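Local structure of periplasmic oligopeptide-binding protein (3ZS6) at residues A[12-17]-A[184-189]; A[18-23]-A[167-172]; A[64-69]-A[134-139]; A[312-317]-A[411-416]; A[438-443]-A[454-459]. The protein probably binds oligopeptides in the periplasm and delivers them to an ABC transporter for uptake. All coordinates share one frame; numbering follows the deposited sequence.

Interaction 1: residues A[12-17]-A[184-189]; sequences PAEVES and VDWQPN
The carboxylate of E14 takes one bond at each oxygen from the far segment. OE2 accepts from the indole NE1 of W186 at 2.9 Å, through its syn lone pair and almost in the ring plane; carboxylate and ring are nearly coplanar, 23° apart. OE1 receives the backbone N of N189 at 2.7 Å along a nearly straight N-H line (178°), but this donor stands above the carboxylate plane. OE1 has a further donor, a water at 2.8 Å that also gives a hydrogen bond to the carbonyl O of Q187. The E14 chain leaves the backbone with CG opposite N (chi1 170°) and then bends at chi2, which turns the carboxylate over CA of P188. Beside this polar centre V15 CG1 lies 3.8 Å from CZ2 of W186, and the ND2 end of N189 packs on E14 CB. On the strand, W186 also rests on I192, in the neighbouring strand of the mixed sheet. The contact thus ties the loop after strand 6-11 to the end of edge strand 181-187. Three donors round a buried carboxylate, with K388 of helix 387-395 packed on the same side chain, are consistent with E14 being an anion.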
# COMPACT_ATOMS: atom_id res chain seq x y z
N PRO A 12 -8.19 0.60 -9.88
CA PRO A 12 -8.85 1.88 -9.60
C PRO A 12 -8.26 3.09 -10.34
O PRO A 12 -8.86 4.16 -10.33
CB PRO A 12 -8.66 2.05 -8.08
CG PRO A 12 -7.38 1.28 -7.79
CD PRO A 12 -7.43 0.09 -8.72
N ALA A 13 -7.11 2.92 -10.98
CA ALA A 13 -6.45 4.04 -11.66
C ALA A 13 -5.32 3.53 -12.56
O ALA A 13 -4.91 2.37 -12.45
CB ALA A 13 -5.92 5.04 -10.65
N GLU A 14 -4.82 4.40 -13.43
CA GLU A 14 -3.63 4.09 -14.24
C GLU A 14 -2.44 3.89 -13.32
O GLU A 14 -2.20 4.69 -12.41
CB GLU A 14 -3.34 5.22 -15.23
CG GLU A 14 -1.99 5.12 -15.96
CD GLU A 14 -1.93 3.94 -16.93
OE1 GLU A 14 -2.98 3.32 -17.22
OE2 GLU A 14 -0.81 3.63 -17.40
N VAL A 15 -1.69 2.81 -13.56
CA VAL A 15 -0.53 2.47 -12.73
C VAL A 15 0.56 3.53 -12.87
O VAL A 15 0.77 4.07 -13.96
CB VAL A 15 0.05 1.08 -13.12
CG1 VAL A 15 0.76 1.14 -14.50
CG2 VAL A 15 0.99 0.55 -12.04
N GLU A 16 1.26 3.84 -11.77
CA GLU A 16 2.24 4.93 -11.77
C GLU A 16 3.53 4.53 -12.50
O GLU A 16 4.21 5.37 -13.07
CB GLU A 16 2.56 5.41 -10.34
CG GLU A 16 3.28 4.38 -9.45
CD GLU A 16 2.33 3.35 -8.83
OE1 GLU A 16 1.12 3.39 -9.14
OE2 GLU A 16 2.81 2.52 -8.03
N SER A 17 3.86 3.24 -12.47
CA SER A 17 5.10 2.77 -13.07
C SER A 17 5.09 1.26 -13.07
O SER A 17 4.35 0.64 -12.30
CB SER A 17 6.29 3.28 -12.24
OG SER A 17 7.53 2.76 -12.70
N VAL A 184 2.52 -7.62 -22.84
CA VAL A 184 2.24 -7.58 -24.28
C VAL A 184 1.80 -6.20 -24.75
O VAL A 184 2.19 -5.75 -25.84
CB VAL A 184 1.14 -8.60 -24.68
CG1 VAL A 184 0.93 -8.58 -26.18
CG2 VAL A 184 1.50 -9.99 -24.20
N ASP A 185 0.98 -5.52 -23.96
CA ASP A 185 0.46 -4.21 -24.36
C ASP A 185 0.28 -3.32 -23.14
O ASP A 185 -0.13 -3.77 -22.07
CB ASP A 185 -0.87 -4.37 -25.11
CG ASP A 185 -1.32 -3.08 -25.79
OD1 ASP A 185 -0.46 -2.29 -26.23
OD2 ASP A 185 -2.55 -2.87 -25.89
N TRP A 186 0.61 -2.04 -23.30
CA TRP A 186 0.41 -1.05 -22.26
C TRP A 186 -0.08 0.24 -22.90
O TRP A 186 0.71 1.01 -23.44
CB TRP A 186 1.71 -0.80 -21.50
CG TRP A 186 1.58 0.17 -20.35
CD1 TRP A 186 0.44 0.80 -19.93
CD2 TRP A 186 2.63 0.62 -19.48
NE1 TRP A 186 0.72 1.61 -18.85
CE2 TRP A 186 2.05 1.51 -18.55
CE3 TRP A 186 4.01 0.35 -19.39
CZ2 TRP A 186 2.80 2.14 -17.54
CZ3 TRP A 186 4.74 0.97 -18.38
CH2 TRP A 186 4.13 1.86 -17.47
N GLN A 187 -1.39 0.47 -22.84
CA GLN A 187 -1.96 1.74 -23.29
C GLN A 187 -2.47 2.50 -22.08
O GLN A 187 -3.48 2.12 -21.49
CB GLN A 187 -3.09 1.51 -24.30
CG GLN A 187 -2.67 0.72 -25.54
CD GLN A 187 -3.81 0.54 -26.53
OE1 GLN A 187 -4.58 1.46 -26.79
NE2 GLN A 187 -3.94 -0.67 -27.06
N PRO A 188 -1.77 3.57 -21.69
CA PRO A 188 -2.08 4.28 -20.44
C PRO A 188 -3.54 4.73 -20.39
O PRO A 188 -4.05 5.26 -21.37
CB PRO A 188 -1.14 5.49 -20.48
CG PRO A 188 0.03 5.00 -21.27
CD PRO A 188 -0.58 4.13 -22.35
N ASN A 189 -4.19 4.51 -19.26
CA ASN A 189 -5.60 4.88 -19.08
C ASN A 189 -6.54 4.09 -19.97
O ASN A 189 -7.72 4.43 -20.11
CB ASN A 189 -5.79 6.37 -19.33
CG ASN A 189 -5.18 7.21 -18.24
OD1 ASN A 189 -4.27 8.00 -18.49
ND2 ASN A 189 -5.67 7.04 -17.02
O HOH W 1 -3.16 0.98 -18.66

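Interaction 2: residues A[18-23]-A[167-172]; sequences LDPAHI and DAWTRP
D19 and W169 meet at the edge of the indole: NE1 donates to D19 OD2 at 3.0 Å, bent to 148° at the hydrogen. The donor stands above the carboxylate plane, which is turned 79° from the ring, so the carboxylate meets the indole rim nearly upright. W169 CZ2 packs against D19 CG at 3.5 Å, and CD of P20 continues the row along the same rim, 3.9 Å from CH2. With chi1 at 81°, the W169 ring is swung back over its own chain, and CG2 of the following residue, T170, sits 3.6 Å above the ring centre. The same methyl reaches across to the backbone N of D19 at 3.7 Å, filling the angle between indole and loop. D19 is itself held by an Asx turn, OD1 accepting from the backbone N of A21, while OD2 forms a salt bridge with R91 of helix 82-93; that helix thereby joins the two loops, one before helix 26-35 and the other a type I turn from A168 to R171. Away from this buried corner the fit is looser. The side chains of L18 and T170 come no closer than 4.3 Å, from L18 CB to T170 CB, although T170 CG2 lies nearer the L18 backbone. At partly exposed T170 a water bridges the two segments, accepting from L18 N and sharing a hydrogen bond of 2.7 Å with T170 OG1.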
# COMPACT_ATOMS: atom_id res chain seq x y z
N LEU A 18 5.88 0.66 -13.95
CA LEU A 18 6.09 -0.78 -13.92
C LEU A 18 7.56 -1.10 -13.63
O LEU A 18 7.99 -2.25 -13.72
CB LEU A 18 5.66 -1.43 -15.23
CG LEU A 18 4.14 -1.43 -15.50
CD1 LEU A 18 3.83 -2.12 -16.82
CD2 LEU A 18 3.39 -2.11 -14.36
N ASP A 19 8.31 -0.06 -13.27
CA ASP A 19 9.68 -0.21 -12.79
C ASP A 19 9.63 -0.47 -11.28
O ASP A 19 9.15 0.37 -10.52
CB ASP A 19 10.47 1.09 -13.08
CG ASP A 19 11.95 0.98 -12.72
OD1 ASP A 19 12.32 0.16 -11.84
OD2 ASP A 19 12.75 1.74 -13.32
N PRO A 20 10.10 -1.65 -10.85
CA PRO A 20 10.04 -2.00 -9.42
C PRO A 20 10.54 -0.88 -8.51
O PRO A 20 10.02 -0.72 -7.41
CB PRO A 20 10.95 -3.23 -9.32
CG PRO A 20 10.76 -3.90 -10.65
CD PRO A 20 10.62 -2.77 -11.66
N ALA A 21 11.53 -0.11 -8.97
CA ALA A 21 12.08 0.96 -8.14
C ALA A 21 11.14 2.15 -7.97
O ALA A 21 11.35 2.99 -7.08
CB ALA A 21 13.43 1.42 -8.70
N HIS A 22 10.12 2.24 -8.81
CA HIS A 22 9.21 3.38 -8.74
C HIS A 22 7.77 2.98 -8.44
O HIS A 22 6.86 3.81 -8.50
CB HIS A 22 9.32 4.21 -10.02
CG HIS A 22 10.70 4.75 -10.25
ND1 HIS A 22 11.26 5.72 -9.45
CD2 HIS A 22 11.65 4.42 -11.16
CE1 HIS A 22 12.49 5.98 -9.87
NE2 HIS A 22 12.74 5.21 -10.91
N ILE A 23 7.56 1.71 -8.11
CA ILE A 23 6.23 1.21 -7.77
C ILE A 23 5.87 1.59 -6.32
O ILE A 23 6.63 1.31 -5.39
CB ILE A 23 6.14 -0.32 -7.97
CG1 ILE A 23 6.15 -0.64 -9.47
CG2 ILE A 23 4.88 -0.89 -7.28
CD1 ILE A 23 6.14 -2.14 -9.82
N ASP A 167 14.92 5.13 -19.58
CA ASP A 167 13.55 5.34 -19.11
C ASP A 167 12.51 4.57 -19.91
O ASP A 167 11.35 4.48 -19.50
CB ASP A 167 13.20 6.83 -19.10
CG ASP A 167 13.88 7.59 -17.98
OD1 ASP A 167 14.09 7.00 -16.90
OD2 ASP A 167 14.22 8.78 -18.19
N ALA A 168 12.91 4.01 -21.05
CA ALA A 168 11.99 3.27 -21.90
C ALA A 168 12.08 1.77 -21.69
O ALA A 168 11.54 0.98 -22.48
CB ALA A 168 12.25 3.61 -23.37
N TRP A 169 12.76 1.35 -20.63
CA TRP A 169 13.01 -0.08 -20.45
C TRP A 169 11.74 -0.87 -20.13
O TRP A 169 11.63 -2.05 -20.48
CB TRP A 169 14.16 -0.36 -19.48
CG TRP A 169 13.84 -0.30 -18.00
CD1 TRP A 169 14.03 0.76 -17.15
CD2 TRP A 169 13.33 -1.37 -17.20
NE1 TRP A 169 13.66 0.42 -15.88
CE2 TRP A 169 13.21 -0.88 -15.88
CE3 TRP A 169 12.95 -2.69 -17.47
CZ2 TRP A 169 12.73 -1.67 -14.83
CZ3 TRP A 169 12.47 -3.47 -16.43
CH2 TRP A 169 12.37 -2.96 -15.13
N THR A 170 10.76 -0.21 -19.50
CA THR A 170 9.49 -0.87 -19.16
C THR A 170 8.47 -0.88 -20.30
O THR A 170 7.38 -1.42 -20.15
CB THR A 170 8.82 -0.25 -17.91
OG1 THR A 170 8.61 1.15 -18.11
CG2 THR A 170 9.69 -0.47 -16.66
N ARG A 171 8.81 -0.27 -21.44
CA ARG A 171 7.93 -0.37 -22.60
C ARG A 171 7.85 -1.83 -23.06
O ARG A 171 8.83 -2.56 -22.99
CB ARG A 171 8.41 0.53 -23.74
CG ARG A 171 8.35 2.02 -23.43
CD ARG A 171 8.81 2.84 -24.63
NE ARG A 171 9.31 4.16 -24.24
CZ ARG A 171 8.59 5.27 -24.22
NH1 ARG A 171 7.31 5.24 -24.57
NH2 ARG A 171 9.14 6.42 -23.84
N PRO A 172 6.66 -2.25 -23.51
CA PRO A 172 6.42 -3.64 -23.91
C PRO A 172 7.51 -4.21 -24.83
O PRO A 172 7.85 -5.39 -24.73
CB PRO A 172 5.08 -3.56 -24.65
CG PRO A 172 4.37 -2.42 -23.97
CD PRO A 172 5.44 -1.42 -23.59
O HOH W 2 7.33 2.31 -16.05

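Interaction 3: residues A[64-69]-A[134-139]; sequences WIFKLR and IEVKTE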
# COMPACT_ATOMS: atom_id res chain seq x y z
N TRP A 64 19.98 -13.14 7.29
CA TRP A 64 19.15 -14.09 6.55
C TRP A 64 19.90 -14.67 5.35
O TRP A 64 20.64 -13.95 4.66
CB TRP A 64 17.86 -13.42 6.06
CG TRP A 64 16.87 -13.09 7.15
CD1 TRP A 64 16.83 -11.96 7.92
CD2 TRP A 64 15.77 -13.90 7.57
NE1 TRP A 64 15.78 -12.03 8.80
CE2 TRP A 64 15.11 -13.20 8.60
CE3 TRP A 64 15.28 -15.16 7.18
CZ2 TRP A 64 13.98 -13.71 9.25
CZ3 TRP A 64 14.16 -15.66 7.82
CH2 TRP A 64 13.52 -14.94 8.85
N ILE A 65 19.70 -15.95 5.09
CA ILE A 65 20.28 -16.60 3.91
C ILE A 65 19.14 -17.05 3.00
O ILE A 65 18.20 -17.70 3.45
CB ILE A 65 21.13 -17.83 4.30
CG1 ILE A 65 22.33 -17.41 5.16
CG2 ILE A 65 21.62 -18.57 3.06
CD1 ILE A 65 23.39 -16.67 4.39
N PHE A 66 19.23 -16.70 1.71
CA PHE A 66 18.26 -17.15 0.72
C PHE A 66 18.96 -18.05 -0.30
O PHE A 66 19.95 -17.66 -0.91
CB PHE A 66 17.60 -15.95 -0.00
CG PHE A 66 16.73 -15.10 0.89
CD1 PHE A 66 17.28 -14.08 1.65
CD2 PHE A 66 15.36 -15.33 0.97
CE1 PHE A 66 16.48 -13.29 2.46
CE2 PHE A 66 14.56 -14.54 1.78
CZ PHE A 66 15.12 -13.52 2.53
N LYS A 67 18.44 -19.25 -0.47
CA LYS A 67 18.98 -20.17 -1.46
C LYS A 67 18.10 -20.10 -2.70
O LYS A 67 16.92 -20.44 -2.65
CB LYS A 67 19.03 -21.60 -0.92
CG LYS A 67 20.18 -21.87 0.03
CD LYS A 67 21.54 -21.66 -0.64
CE LYS A 67 21.82 -22.71 -1.72
NZ LYS A 67 20.94 -22.57 -2.92
N LEU A 68 18.69 -19.65 -3.80
CA LEU A 68 17.93 -19.48 -5.03
C LEU A 68 17.83 -20.80 -5.81
O LEU A 68 18.75 -21.62 -5.78
CB LEU A 68 18.56 -18.40 -5.91
CG LEU A 68 18.93 -17.07 -5.26
CD1 LEU A 68 19.34 -16.08 -6.33
CD2 LEU A 68 17.77 -16.52 -4.41
N ARG A 69 16.71 -21.00 -6.49
CA ARG A 69 16.60 -22.12 -7.41
C ARG A 69 17.50 -21.81 -8.59
O ARG A 69 17.85 -20.65 -8.83
CB ARG A 69 15.15 -22.33 -7.86
CG ARG A 69 14.62 -21.23 -8.77
CD ARG A 69 13.12 -21.38 -8.99
NE ARG A 69 12.36 -21.12 -7.77
CZ ARG A 69 11.90 -22.05 -6.95
NH1 ARG A 69 12.12 -23.35 -7.20
NH2 ARG A 69 11.23 -21.69 -5.86
N ILE A 134 22.13 -15.89 -1.51
CA ILE A 134 22.08 -14.49 -1.09
C ILE A 134 22.17 -14.33 0.43
O ILE A 134 21.49 -15.03 1.18
CB ILE A 134 20.81 -13.79 -1.58
CG1 ILE A 134 20.88 -13.59 -3.09
CG2 ILE A 134 20.62 -12.45 -0.85
CD1 ILE A 134 19.58 -13.10 -3.70
N GLU A 135 23.02 -13.42 0.87
CA GLU A 135 23.10 -13.07 2.28
C GLU A 135 22.59 -11.64 2.50
O GLU A 135 23.08 -10.70 1.87
CB GLU A 135 24.53 -13.20 2.80
CG GLU A 135 24.70 -12.77 4.24
CD GLU A 135 26.15 -12.62 4.64
OE1 GLU A 135 26.77 -11.60 4.29
OE2 GLU A 135 26.68 -13.54 5.31
N VAL A 136 21.62 -11.48 3.38
CA VAL A 136 21.14 -10.15 3.76
C VAL A 136 21.40 -9.85 5.23
O VAL A 136 20.97 -10.60 6.11
CB VAL A 136 19.64 -9.96 3.45
CG1 VAL A 136 19.17 -8.56 3.86
CG2 VAL A 136 19.36 -10.19 1.98
N LYS A 137 22.13 -8.77 5.49
CA LYS A 137 22.35 -8.28 6.84
C LYS A 137 21.37 -7.15 7.10
O LYS A 137 21.23 -6.25 6.28
CB LYS A 137 23.78 -7.75 7.00
CG LYS A 137 24.87 -8.80 6.80
CD LYS A 137 25.23 -9.48 8.11
CE LYS A 137 26.39 -10.44 7.91
NZ LYS A 137 26.76 -11.11 9.18
N THR A 138 20.68 -7.19 8.24
CA THR A 138 19.74 -6.14 8.61
C THR A 138 20.29 -5.31 9.76
O THR A 138 21.10 -5.79 10.55
CB THR A 138 18.37 -6.71 9.03
OG1 THR A 138 18.56 -7.66 10.10
CG2 THR A 138 17.69 -7.40 7.86
N GLU A 139 19.84 -4.05 9.86
CA GLU A 139 20.31 -3.13 10.90
C GLU A 139 19.94 -3.62 12.29
O GLU A 139 20.71 -3.48 13.23
CB GLU A 139 19.71 -1.74 10.69
CG GLU A 139 20.19 -1.02 9.45
CD GLU A 139 21.56 -0.39 9.62
OE1 GLU A 139 22.16 -0.55 10.71
OE2 GLU A 139 22.04 0.26 8.67
O HOH W 3 17.06 -10.09 10.59
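The ring of F66 has the carbonyl O of I134 near its plane at the edge, while CG2 of V136 comes obliquely to CE1, 4.3 Å away; the ring also meets that of W56, planes about 50° apart, and touches F145. W64, two residues earlier on the same side of the sheet, stacks on H58 and meets the ring of F145; a water accepts a weak bond from its NE1 and donates to T138 OG1. Next to these rings, CD1 of I134 lies 3.9 Å from CD2 of L68. V136 and I134 touch W89 and F85, so this face is covered by helix 82-93 and, through F145, by helix 145-148. The opposite face carries I65 and E135, where CD1 of I65 reaches CB of E135 at 4.0 Å; the E135 carboxylate extends onward to a salt bridge with R127. Beneath the side chains the strands run antiparallel at 158°. W64 and V136 form one hydrogen-bonded pair and F66 and I134 the other, with I65 and E135 the non-hydrogen-bonded pair between them. All four backbone bonds are nearly straight, V136 N to W64 O measuring 2.9 Å. The backbone N and O of W64, F66, I134 and V136 are therefore all paired beside an apolar face.

Interaction 4: residues A[312-317]-A[411-416]; sequences KGVQRP and NDAMTF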
# COMPACT_ATOMS: atom_id res chain seq x y z
N LYS A 312 -0.43 -7.52 13.67
CA LYS A 312 0.59 -8.00 14.61
C LYS A 312 1.54 -6.89 15.05
O LYS A 312 1.81 -5.95 14.30
CB LYS A 312 1.39 -9.14 13.97
CG LYS A 312 0.58 -10.38 13.64
CD LYS A 312 1.43 -11.36 12.87
CE LYS A 312 0.60 -12.50 12.30
NZ LYS A 312 0.03 -13.39 13.35
N GLY A 313 2.07 -7.00 16.26
CA GLY A 313 3.07 -6.05 16.73
C GLY A 313 2.58 -4.92 17.63
O GLY A 313 3.39 -4.24 18.25
N VAL A 314 1.27 -4.70 17.70
CA VAL A 314 0.72 -3.80 18.72
C VAL A 314 -0.35 -4.51 19.53
O VAL A 314 -0.92 -5.50 19.08
CB VAL A 314 0.14 -2.50 18.13
CG1 VAL A 314 1.25 -1.62 17.59
CG2 VAL A 314 -0.92 -2.80 17.06
N GLN A 315 -0.63 -4.01 20.72
CA GLN A 315 -1.57 -4.68 21.61
C GLN A 315 -3.01 -4.39 21.22
O GLN A 315 -3.90 -5.20 21.47
CB GLN A 315 -1.32 -4.28 23.06
CG GLN A 315 0.12 -4.48 23.50
CD GLN A 315 0.40 -3.88 24.87
OE1 GLN A 315 -0.10 -2.81 25.20
NE2 GLN A 315 1.19 -4.59 25.67
N ARG A 316 -3.23 -3.24 20.59
CA ARG A 316 -4.57 -2.76 20.32
C ARG A 316 -4.49 -1.48 19.50
O ARG A 316 -3.45 -0.83 19.47
CB ARG A 316 -5.28 -2.45 21.63
CG ARG A 316 -4.41 -1.63 22.59
CD ARG A 316 -5.21 -0.60 23.38
NE ARG A 316 -4.34 0.17 24.27
CZ ARG A 316 -3.69 1.27 23.92
NH1 ARG A 316 -3.81 1.76 22.68
NH2 ARG A 316 -2.91 1.89 24.79
N PRO A 317 -5.60 -1.12 18.84
CA PRO A 317 -5.59 0.13 18.09
C PRO A 317 -5.62 1.33 19.03
O PRO A 317 -5.71 1.17 20.25
CB PRO A 317 -6.88 0.06 17.27
CG PRO A 317 -7.77 -0.86 18.04
CD PRO A 317 -6.85 -1.87 18.67
N ASN A 411 2.51 -8.18 7.55
CA ASN A 411 1.65 -8.20 8.73
C ASN A 411 2.42 -7.89 10.00
O ASN A 411 2.65 -8.77 10.82
CB ASN A 411 0.90 -9.53 8.86
CG ASN A 411 -0.15 -9.50 9.96
OD1 ASN A 411 -0.22 -8.55 10.75
ND2 ASN A 411 -0.97 -10.54 10.02
N ASP A 412 2.83 -6.63 10.13
CA ASP A 412 3.43 -6.15 11.36
C ASP A 412 3.24 -4.64 11.45
O ASP A 412 3.22 -3.94 10.43
CB ASP A 412 4.92 -6.50 11.43
CG ASP A 412 5.55 -6.01 12.72
OD1 ASP A 412 5.29 -6.63 13.77
OD2 ASP A 412 6.30 -5.00 12.69
N ALA A 413 3.12 -4.15 12.67
CA ALA A 413 2.83 -2.73 12.89
C ALA A 413 3.84 -1.80 12.22
O ALA A 413 3.52 -0.65 11.92
CB ALA A 413 2.74 -2.43 14.39
N MET A 414 5.05 -2.30 11.98
CA MET A 414 6.10 -1.47 11.39
C MET A 414 5.70 -0.86 10.03
O MET A 414 6.16 0.22 9.68
CB MET A 414 7.42 -2.26 11.24
CG MET A 414 8.24 -2.37 12.53
SD MET A 414 8.60 -0.79 13.35
CE MET A 414 9.78 -0.06 12.23
N THR A 415 4.87 -1.56 9.27
CA THR A 415 4.49 -1.04 7.95
C THR A 415 3.73 0.28 8.07
O THR A 415 3.84 1.15 7.20
CB THR A 415 3.68 -2.06 7.13
OG1 THR A 415 3.39 -1.51 5.84
CG2 THR A 415 2.37 -2.43 7.82
N PHE A 416 2.98 0.45 9.16
CA PHE A 416 2.22 1.68 9.35
C PHE A 416 3.10 2.80 9.90
O PHE A 416 2.87 3.99 9.63
CB PHE A 416 0.99 1.42 10.22
CG PHE A 416 -0.07 0.60 9.54
CD1 PHE A 416 -0.92 1.18 8.60
CD2 PHE A 416 -0.20 -0.76 9.79
CE1 PHE A 416 -1.90 0.44 7.95
CE2 PHE A 416 -1.17 -1.51 9.14
CZ PHE A 416 -2.01 -0.92 8.22
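K312 and N411 cross at about a right angle where the loop before helix 327-340 meets the N-terminal end of helix 414-417, a helix start capped by D412, whose OD2 accepts from the backbone N of M414. The aliphatic chain of K312 runs over the amide of N411: CG lies 3.5 Å from OD1, and CE reaches ND2 at 3.4 Å. The amide is presented by a chi1 of -172°, which carries N411 CG to the side opposite its backbone N and brings OD1 to the main chain of K312. There K312 N donates to N411 OD1 at 3.1 Å in an almost straight line (175°), the donor being tilted 23° from the plane of the amide carbonyl. The lysine is thus held by its backbone at one end and by its methylene groups along the amide. In return K312 O accepts from A413 N, a weak, bent bond, and lies close to CA of D412. The carboxylate of D412 is turned toward the loop as well, while its OD2 forms a salt bridge with R452 from helix 449-464. G313 has a positive phi, and its CA faces D412 OD1. On the apolar side, V314 also touches T457 of helix 449-464, and its CG1 meets CB of A413 at 3.6 Å.

Interaction 5: residues A[438-443]-A[454-459]; sequences SLVAEA and ALLTQA
L439, L455 and L456 share one rotamer, each with CG opposite its carbonyl carbon (chi1 near -70°) and an extended chi2, and it sends CD1 of L439 and L455 and CD2 of L456 toward the facing helix. CD2 of L456 comes to 3.4 Å from CB of A443, which CB of L455 also meets, at 3.5 Å. Both distances are shorter than usual van der Waals contact, so A443 is wedged between two neighbouring leucines. CD1 of L455 crosses the E442 chain at a slant, 3.5 Å from its CG, on the exposed side of the pair. One helical turn away the pattern is repeated with the small residue on the other helix: A459 CB takes L439 CB at 3.8 Å and V440 CG2 at 4.1 Å. CD1 of L439 passes the extended Q458 chain nearly at a right angle, with Q458 CG at 4.0 Å. V440, L456 and A459 also touch F417 of helix 414-417, which packs against one side of the pair. The interface is made by apolar packing, and the segment axes approach to 8.4 Å at 168°, consistent with the small A443 and A459 at the interface. Helices 434-443 and 449-464, consecutive and antiparallel, form a helical hairpin, with alanines at the points of close approach.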
# COMPACT_ATOMS: atom_id res chain seq x y z
N SER A 438 12.38 7.06 18.65
CA SER A 438 13.28 6.38 19.58
C SER A 438 12.57 5.23 20.27
O SER A 438 13.17 4.19 20.53
CB SER A 438 13.89 7.35 20.60
OG SER A 438 13.10 7.44 21.77
N LEU A 439 11.28 5.41 20.56
CA LEU A 439 10.48 4.33 21.12
C LEU A 439 10.41 3.14 20.17
O LEU A 439 10.46 1.99 20.60
CB LEU A 439 9.07 4.83 21.48
CG LEU A 439 8.95 5.71 22.73
CD1 LEU A 439 7.51 6.19 22.92
CD2 LEU A 439 9.43 4.98 23.98
N VAL A 440 10.28 3.41 18.87
CA VAL A 440 10.24 2.33 17.89
C VAL A 440 11.57 1.58 17.83
O VAL A 440 11.59 0.35 17.82
CB VAL A 440 9.90 2.85 16.49
CG1 VAL A 440 10.15 1.76 15.44
CG2 VAL A 440 8.45 3.35 16.44
N ALA A 441 12.67 2.33 17.77
CA ALA A 441 13.99 1.72 17.71
C ALA A 441 14.23 0.85 18.94
O ALA A 441 14.81 -0.23 18.84
CB ALA A 441 15.06 2.81 17.60
N GLU A 442 13.76 1.33 20.09
CA GLU A 442 13.85 0.57 21.33
C GLU A 442 13.03 -0.71 21.24
O GLU A 442 13.52 -1.79 21.57
CB GLU A 442 13.39 1.43 22.51
CG GLU A 442 13.45 0.72 23.84
CD GLU A 442 13.35 1.68 25.02
OE1 GLU A 442 12.44 2.53 25.03
OE2 GLU A 442 14.19 1.57 25.94
N ALA A 443 11.78 -0.60 20.80
CA ALA A 443 10.90 -1.75 20.66
C ALA A 443 11.55 -2.84 19.82
O ALA A 443 11.36 -4.03 20.07
CB ALA A 443 9.56 -1.34 20.05
N ALA A 454 4.36 -3.74 23.44
CA ALA A 454 4.04 -2.70 24.41
C ALA A 454 4.64 -1.37 23.98
O ALA A 454 3.96 -0.34 23.98
CB ALA A 454 4.55 -3.10 25.79
N LEU A 455 5.91 -1.40 23.61
CA LEU A 455 6.61 -0.20 23.18
C LEU A 455 6.06 0.36 21.86
O LEU A 455 5.95 1.57 21.70
CB LEU A 455 8.12 -0.46 23.08
CG LEU A 455 8.84 -0.68 24.41
CD1 LEU A 455 10.35 -0.76 24.22
CD2 LEU A 455 8.49 0.42 25.40
N LEU A 456 5.69 -0.52 20.93
CA LEU A 456 5.14 -0.05 19.66
C LEU A 456 3.76 0.58 19.87
O LEU A 456 3.40 1.55 19.21
CB LEU A 456 5.07 -1.18 18.63
CG LEU A 456 6.40 -1.73 18.12
CD1 LEU A 456 6.16 -2.75 17.01
CD2 LEU A 456 7.31 -0.60 17.64
N THR A 457 3.00 0.01 20.81
CA THR A 457 1.69 0.54 21.14
C THR A 457 1.85 1.93 21.75
O THR A 457 1.13 2.87 21.39
CB THR A 457 0.94 -0.38 22.13
OG1 THR A 457 0.75 -1.67 21.53
CG2 THR A 457 -0.41 0.21 22.50
N GLN A 458 2.80 2.05 22.67
CA GLN A 458 3.08 3.33 23.31
C GLN A 458 3.48 4.38 22.26
O GLN A 458 2.96 5.49 22.27
CB GLN A 458 4.17 3.20 24.37
CG GLN A 458 4.52 4.51 25.04
CD GLN A 458 5.66 4.38 26.04
OE1 GLN A 458 6.21 3.30 26.24
NE2 GLN A 458 6.02 5.50 26.66
N ALA A 459 4.37 4.00 21.35
CA ALA A 459 4.80 4.89 20.27
C ALA A 459 3.65 5.28 19.33
O ALA A 459 3.55 6.45 18.92
CB ALA A 459 5.94 4.27 19.49

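Overall arrangement
Interactions 1 and 2 adjoin: both use the loop between strand 6-11 and helix 26-35, each pairing an acidic side chain with a tryptophan NE1, and L18 of one packs on W186 of the other. Interaction 2 is buried, whereas interaction 1 is exposed along its proline and asparagine. On the opposite side of the chain's centre, interactions 4 and 5 touch through the 312-317 loop and T457 of helix 449-464. Interaction 4 is partly exposed and mostly polar; interaction 5 is a buried apolar helix pair. Interaction 3, about 25 Å between centres from both 2 and 4, is buried too, touches none of the others and depends on backbone bonds within a sheet.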